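Local structure of hypothetical protein (Pseudomonas aeruginosa, 2H9F) at residues Q7-K21 with S380-G393. The protein probably acts as a methylaconitate isomerase of the PrpF family, interconverting isomers of an aconitate-type substrate. Numbering follows the deposited sequence.
Sequences QIRIPATYLRGGTSK and SARILMEGWVRVPG
Backbone pairing from Ile8–Val391 to Arg16–Arg382 joins strand 7-17 antiparallel to the C-terminal strands 381-386 and 388-392, interrupted by a classic beta bulge. The axis of strand 7-17 runs at 147° to strand 381-386 and is similarly antiparallel to strand 388-392, the partner turning a corner at Gly387. At the bulge, Tyr14 O accepts from both Leu384 N (2.8 Å) and Met385 N (3.2 Å), and the register slips by one residue. Strand 20-26 flanks 7-17 within the chain, whereas Met385 to Val389 pair with a strand of the second subunit, carrying the sheet across the dimer interface.

On the face bearing Arg9, Pro11 and Trp388, the Arg9 guanidinium stacks on the indole: CZ lies 3.9 Å from the centroid of the Trp388 five-membered ring, only 10° off its normal, which identifies a cation-pi contact. The same guanidinium has Glu386 of the second subunit as its polar partner. A bend at chi3 (-48°) folds the Arg9 chain back over that ring. On the other face, which carries Ile10, Ala12 and Val389, Ala12 CB meets Val389 CG1 at 3.9 Å. Leu384 CD1 fits closely against Lys21 CD (3.5 Å) and also touches the Tyr14 ring. Arg16 NE is salt-bridged to Asp60 of the second subunit; NH1 and NH2 both grip Ser380 OG, each at 3.0 Å and near the guanidinium plane, while NH1 also donates to a lone pair of Gly18 O.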
loop_
_atom_site.group_PDB
_atom_site.type_symbol
_atom_site.label_atom_id
_atom_site.label_comp_id
_atom_site.label_asym_id
_atom_site.label_seq_id
_atom_site.Cartn_x
_atom_site.Cartn_y
_atom_site.Cartn_z
ATOM N N GLN A 7 7.327 -22.819 -3.658
ATOM C CA GLN A 7 6.434 -21.947 -4.381
ATOM C C GLN A 7 6.597 -22.175 -5.870
ATOM O O GLN A 7 7.669 -22.567 -6.343
ATOM C CB GLN A 7 6.801 -20.492 -4.053
ATOM C CG GLN A 7 6.624 -20.120 -2.569
ATOM C CD GLN A 7 6.367 -18.674 -2.366
ATOM O OE1 GLN A 7 5.237 -18.263 -2.379
ATOM N NE2 GLN A 7 7.438 -17.875 -2.238
ATOM N N ILE A 8 5.537 -21.847 -6.594
ATOM C CA ILE A 8 5.469 -21.812 -8.074
ATOM C C ILE A 8 6.010 -20.450 -8.481
ATOM O O ILE A 8 5.756 -19.469 -7.784
ATOM C CB ILE A 8 3.973 -22.030 -8.508
ATOM C CG1 ILE A 8 3.536 -23.378 -7.956
ATOM C CG2 ILE A 8 3.738 -22.051 -9.970
ATOM C CD1 ILE A 8 4.457 -24.513 -8.303
ATOM N N ARG A 9 6.815 -20.404 -9.543
ATOM C CA ARG A 9 7.225 -19.142 -10.150
ATOM C C ARG A 9 6.424 -18.911 -11.446
ATOM O O ARG A 9 6.430 -19.770 -12.358
ATOM C CB ARG A 9 8.736 -19.128 -10.469
ATOM C CG ARG A 9 9.745 -19.639 -9.388
ATOM C CD ARG A 9 11.199 -19.158 -9.726
ATOM N NE ARG A 9 11.608 -19.388 -11.136
ATOM C CZ ARG A 9 12.412 -18.611 -11.889
ATOM N NH1 ARG A 9 12.957 -17.492 -11.436
ATOM N NH2 ARG A 9 12.671 -18.970 -13.138
ATOM N N ILE A 10 5.670 -17.810 -11.484
ATOM C CA ILE A 10 4.782 -17.444 -12.617
ATOM C C ILE A 10 5.266 -16.168 -13.248
ATOM O O ILE A 10 5.384 -15.133 -12.557
ATOM C CB ILE A 10 3.273 -17.333 -12.200
ATOM C CG1 ILE A 10 2.847 -18.574 -11.432
ATOM C CG2 ILE A 10 2.306 -17.155 -13.446
ATOM C CD1 ILE A 10 1.566 -18.400 -10.692
ATOM N N PRO A 11 5.645 -16.245 -14.538
ATOM C CA PRO A 11 6.070 -15.033 -15.248
ATOM C C PRO A 11 5.014 -13.943 -15.136
ATOM O O PRO A 11 3.853 -14.188 -15.391
ATOM C CB PRO A 11 6.236 -15.490 -16.703
ATOM C CG PRO A 11 6.316 -16.971 -16.643
ATOM C CD PRO A 11 5.638 -17.426 -15.405
ATOM N N ALA A 12 5.438 -12.736 -14.776
ATOM C CA ALA A 12 4.524 -11.616 -14.543
ATOM C C ALA A 12 5.313 -10.335 -14.720
ATOM O O ALA A 12 6.528 -10.328 -14.608
ATOM C CB ALA A 12 3.956 -11.589 -13.105
ATOM N N THR A 13 4.549 -9.273 -14.907
ATOM C CA THR A 13 5.039 -7.911 -14.996
ATOM C C THR A 13 4.145 -7.043 -14.112
ATOM O O THR A 13 2.892 -7.088 -14.177
ATOM C CB THR A 13 5.046 -7.439 -16.438
ATOM O OG1 THR A 13 5.717 -8.439 -17.224
ATOM C CG2 THR A 13 5.790 -6.074 -16.575
ATOM N N TYR A 14 4.808 -6.246 -13.285
ATOM C CA TYR A 14 4.103 -5.366 -12.396
ATOM C C TYR A 14 4.234 -3.959 -12.948
ATOM O O TYR A 14 5.338 -3.425 -13.079
ATOM C CB TYR A 14 4.675 -5.519 -10.991
ATOM C CG TYR A 14 3.957 -4.768 -9.896
ATOM C CD1 TYR A 14 2.612 -4.954 -9.642
ATOM C CD2 TYR A 14 4.629 -3.861 -9.117
ATOM C CE1 TYR A 14 1.943 -4.267 -8.596
ATOM C CE2 TYR A 14 3.977 -3.173 -8.078
ATOM C CZ TYR A 14 2.657 -3.353 -7.843
ATOM O OH TYR A 14 2.072 -2.660 -6.835
ATOM N N LEU A 15 3.094 -3.387 -13.320
ATOM C CA LEU A 15 3.074 -2.096 -14.026
ATOM C C LEU A 15 2.185 -1.119 -13.292
ATOM O O LEU A 15 1.138 -1.491 -12.716
ATOM C CB LEU A 15 2.408 -2.196 -15.407
ATOM C CG LEU A 15 3.060 -2.912 -16.574
ATOM C CD1 LEU A 15 2.449 -4.245 -16.733
ATOM C CD2 LEU A 15 2.887 -2.070 -17.871
ATOM N N ARG A 16 2.554 0.145 -13.427
ATOM C CA ARG A 16 1.646 1.251 -13.210
ATOM C C ARG A 16 0.961 1.579 -14.508
ATOM O O ARG A 16 1.619 1.807 -15.520
ATOM C CB ARG A 16 2.364 2.512 -12.787
ATOM C CG ARG A 16 1.379 3.653 -12.591
ATOM C CD ARG A 16 2.011 4.985 -12.253
ATOM N NE ARG A 16 2.977 5.493 -13.243
ATOM C CZ ARG A 16 2.646 6.039 -14.411
ATOM N NH1 ARG A 16 1.385 6.095 -14.802
ATOM N NH2 ARG A 16 3.600 6.484 -15.199
ATOM N N GLY A 17 -0.359 1.601 -14.462
ATOM C CA GLY A 17 -1.195 1.992 -15.611
ATOM C C GLY A 17 -2.075 3.114 -15.132
ATOM O O GLY A 17 -2.951 2.927 -14.275
ATOM N N GLY A 18 -1.827 4.293 -15.658
ATOM C CA GLY A 18 -2.505 5.471 -15.167
ATOM C C GLY A 18 -2.254 5.630 -13.678
ATOM O O GLY A 18 -1.115 5.687 -13.261
ATOM N N THR A 19 -3.328 5.709 -12.883
ATOM C CA THR A 19 -3.204 5.975 -11.440
ATOM C C THR A 19 -3.478 4.700 -10.605
ATOM O O THR A 19 -3.816 4.806 -9.420
ATOM C CB THR A 19 -4.156 7.117 -10.998
ATOM O OG1 THR A 19 -5.483 6.766 -11.400
ATOM C CG2 THR A 19 -3.782 8.442 -11.626
ATOM N N SER A 20 -3.292 3.527 -11.228
ATOM C CA SER A 20 -3.370 2.244 -10.588
ATOM C C SER A 20 -2.107 1.424 -10.833
ATOM O O SER A 20 -1.351 1.697 -11.764
ATOM C CB SER A 20 -4.545 1.433 -11.171
ATOM O OG SER A 20 -5.768 2.054 -10.864
ATOM N N LYS A 21 -1.898 0.409 -9.975
ATOM C CA LYS A 21 -0.845 -0.604 -10.175
ATOM C C LYS A 21 -1.549 -1.946 -10.335
ATOM O O LYS A 21 -2.524 -2.216 -9.665
ATOM C CB LYS A 21 0.117 -0.669 -9.001
ATOM C CG LYS A 21 0.966 0.573 -8.874
ATOM C CD LYS A 21 2.121 0.417 -7.861
ATOM C CE LYS A 21 1.697 0.466 -6.362
ATOM N NZ LYS A 21 2.858 0.334 -5.476
ATOM N N SER A 380 -0.515 7.505 -18.913
ATOM C CA SER A 380 0.841 7.004 -19.065
ATOM C C SER A 380 0.905 5.697 -18.326
ATOM O O SER A 380 0.075 5.453 -17.481
ATOM C CB SER A 380 1.859 7.975 -18.495
ATOM O OG SER A 380 1.782 8.047 -17.079
ATOM N N ALA A 381 1.919 4.900 -18.635
ATOM C CA ALA A 381 2.156 3.592 -18.009
ATOM C C ALA A 381 3.669 3.362 -17.880
ATOM O O ALA A 381 4.454 3.867 -18.672
ATOM C CB ALA A 381 1.580 2.539 -18.824
ATOM N N ARG A 382 4.086 2.590 -16.886
ATOM C CA ARG A 382 5.447 2.089 -16.881
ATOM C C ARG A 382 5.586 0.792 -16.096
ATOM O O ARG A 382 4.833 0.517 -15.130
ATOM C CB ARG A 382 6.442 3.121 -16.299
ATOM C CG ARG A 382 6.172 3.553 -14.922
ATOM C CD ARG A 382 7.202 4.653 -14.442
ATOM N NE ARG A 382 8.389 4.031 -13.984
ATOM C CZ ARG A 382 8.726 3.812 -12.719
ATOM N NH1 ARG A 382 8.024 4.220 -11.675
ATOM N NH2 ARG A 382 9.864 3.199 -12.498
ATOM N N ILE A 383 6.560 -0.007 -16.521
ATOM C CA ILE A 383 6.928 -1.214 -15.811
ATOM C C ILE A 383 7.667 -0.860 -14.533
ATOM O O ILE A 383 8.625 -0.068 -14.554
ATOM C CB ILE A 383 7.774 -2.182 -16.710
ATOM C CG1 ILE A 383 6.871 -2.805 -17.786
ATOM C CG2 ILE A 383 8.403 -3.312 -15.842
ATOM C CD1 ILE A 383 7.680 -3.586 -18.852
ATOM N N LEU A 384 7.226 -1.439 -13.423
ATOM C CA LEU A 384 7.880 -1.223 -12.125
ATOM C C LEU A 384 8.813 -2.399 -11.798
ATOM O O LEU A 384 9.897 -2.243 -11.300
ATOM C CB LEU A 384 6.787 -1.089 -11.020
ATOM C CG LEU A 384 5.739 0.028 -11.226
ATOM C CD1 LEU A 384 4.660 0.019 -10.164
ATOM C CD2 LEU A 384 6.385 1.345 -11.294
HETATM N N MSE A 385 8.334 -3.610 -12.044
HETATM C CA MSE A 385 9.149 -4.781 -11.872
HETATM C C MSE A 385 8.706 -5.873 -12.852
HETATM O O MSE A 385 7.557 -5.942 -13.197
HETATM C CB MSE A 385 9.065 -5.229 -10.388
HETATM C CG MSE A 385 10.062 -6.320 -10.033
HETATM SE SE MSE A 385 10.038 -6.764 -8.130
HETATM C CE MSE A 385 11.436 -7.983 -8.224
ATOM N N GLU A 386 9.646 -6.684 -13.329
ATOM C CA GLU A 386 9.344 -7.769 -14.238
ATOM C C GLU A 386 10.121 -9.028 -13.834
ATOM O O GLU A 386 11.199 -8.952 -13.322
ATOM C CB GLU A 386 9.750 -7.381 -15.659
ATOM C CG GLU A 386 11.204 -6.897 -15.721
ATOM C CD GLU A 386 11.734 -6.649 -17.118
ATOM O OE1 GLU A 386 11.646 -7.539 -17.988
ATOM O OE2 GLU A 386 12.270 -5.561 -17.327
ATOM N N GLY A 387 9.558 -10.201 -14.104
ATOM C CA GLY A 387 10.235 -11.426 -13.772
ATOM C C GLY A 387 9.151 -12.442 -13.466
ATOM O O GLY A 387 8.388 -12.825 -14.355
ATOM N N TRP A 388 9.099 -12.890 -12.211
ATOM C CA TRP A 388 8.159 -13.957 -11.811
ATOM C C TRP A 388 7.600 -13.606 -10.447
ATOM O O TRP A 388 8.351 -13.127 -9.562
ATOM C CB TRP A 388 8.934 -15.251 -11.650
ATOM C CG TRP A 388 9.549 -15.777 -12.903
ATOM C CD1 TRP A 388 9.035 -16.738 -13.723
ATOM C CD2 TRP A 388 10.800 -15.394 -13.463
ATOM N NE1 TRP A 388 9.869 -16.947 -14.771
ATOM C CE2 TRP A 388 10.978 -16.158 -14.628
ATOM C CE3 TRP A 388 11.804 -14.473 -13.082
ATOM C CZ2 TRP A 388 12.087 -16.025 -15.435
ATOM C CZ3 TRP A 388 12.905 -14.330 -13.885
ATOM C CH2 TRP A 388 13.041 -15.093 -15.063
ATOM N N VAL A 389 6.306 -13.808 -10.284
ATOM C CA VAL A 389 5.710 -13.829 -8.965
ATOM C C VAL A 389 5.815 -15.245 -8.415
ATOM O O VAL A 389 5.773 -16.233 -9.179
ATOM C CB VAL A 389 4.238 -13.341 -8.933
ATOM C CG1 VAL A 389 4.123 -11.910 -9.212
ATOM C CG2 VAL A 389 3.279 -14.160 -9.906
ATOM N N ARG A 390 5.855 -15.344 -7.091
ATOM C CA ARG A 390 5.764 -16.640 -6.411
ATOM C C ARG A 390 4.536 -16.774 -5.529
ATOM O O ARG A 390 4.132 -15.840 -4.849
ATOM C CB ARG A 390 6.977 -16.910 -5.546
ATOM C CG ARG A 390 8.307 -16.845 -6.252
ATOM C CD ARG A 390 9.372 -17.447 -5.320
ATOM N NE ARG A 390 10.633 -17.574 -5.986
ATOM C CZ ARG A 390 11.706 -18.173 -5.491
ATOM N NH1 ARG A 390 11.672 -18.785 -4.311
ATOM N NH2 ARG A 390 12.830 -18.168 -6.206
ATOM N N VAL A 391 3.912 -17.947 -5.590
ATOM C CA VAL A 391 2.895 -18.298 -4.648
ATOM C C VAL A 391 3.101 -19.776 -4.288
ATOM O O VAL A 391 3.681 -20.524 -5.064
ATOM C CB VAL A 391 1.438 -18.095 -5.181
ATOM C CG1 VAL A 391 1.195 -16.622 -5.585
ATOM C CG2 VAL A 391 1.156 -19.011 -6.324
ATOM N N PRO A 392 2.595 -20.194 -3.124
ATOM C CA PRO A 392 2.551 -21.622 -2.814
ATOM C C PRO A 392 1.684 -22.415 -3.798
ATOM O O PRO A 392 0.597 -21.982 -4.178
ATOM C CB PRO A 392 2.000 -21.634 -1.381
ATOM C CG PRO A 392 2.384 -20.304 -0.840
ATOM C CD PRO A 392 2.122 -19.387 -1.988
ATOM N N GLY A 393 2.157 -23.604 -4.172
ATOM C CA GLY A 393 1.551 -24.353 -5.257
ATOM C C GLY A 393 0.177 -24.898 -4.912
ATOM O O GLY A 393 -0.618 -25.179 -5.786
#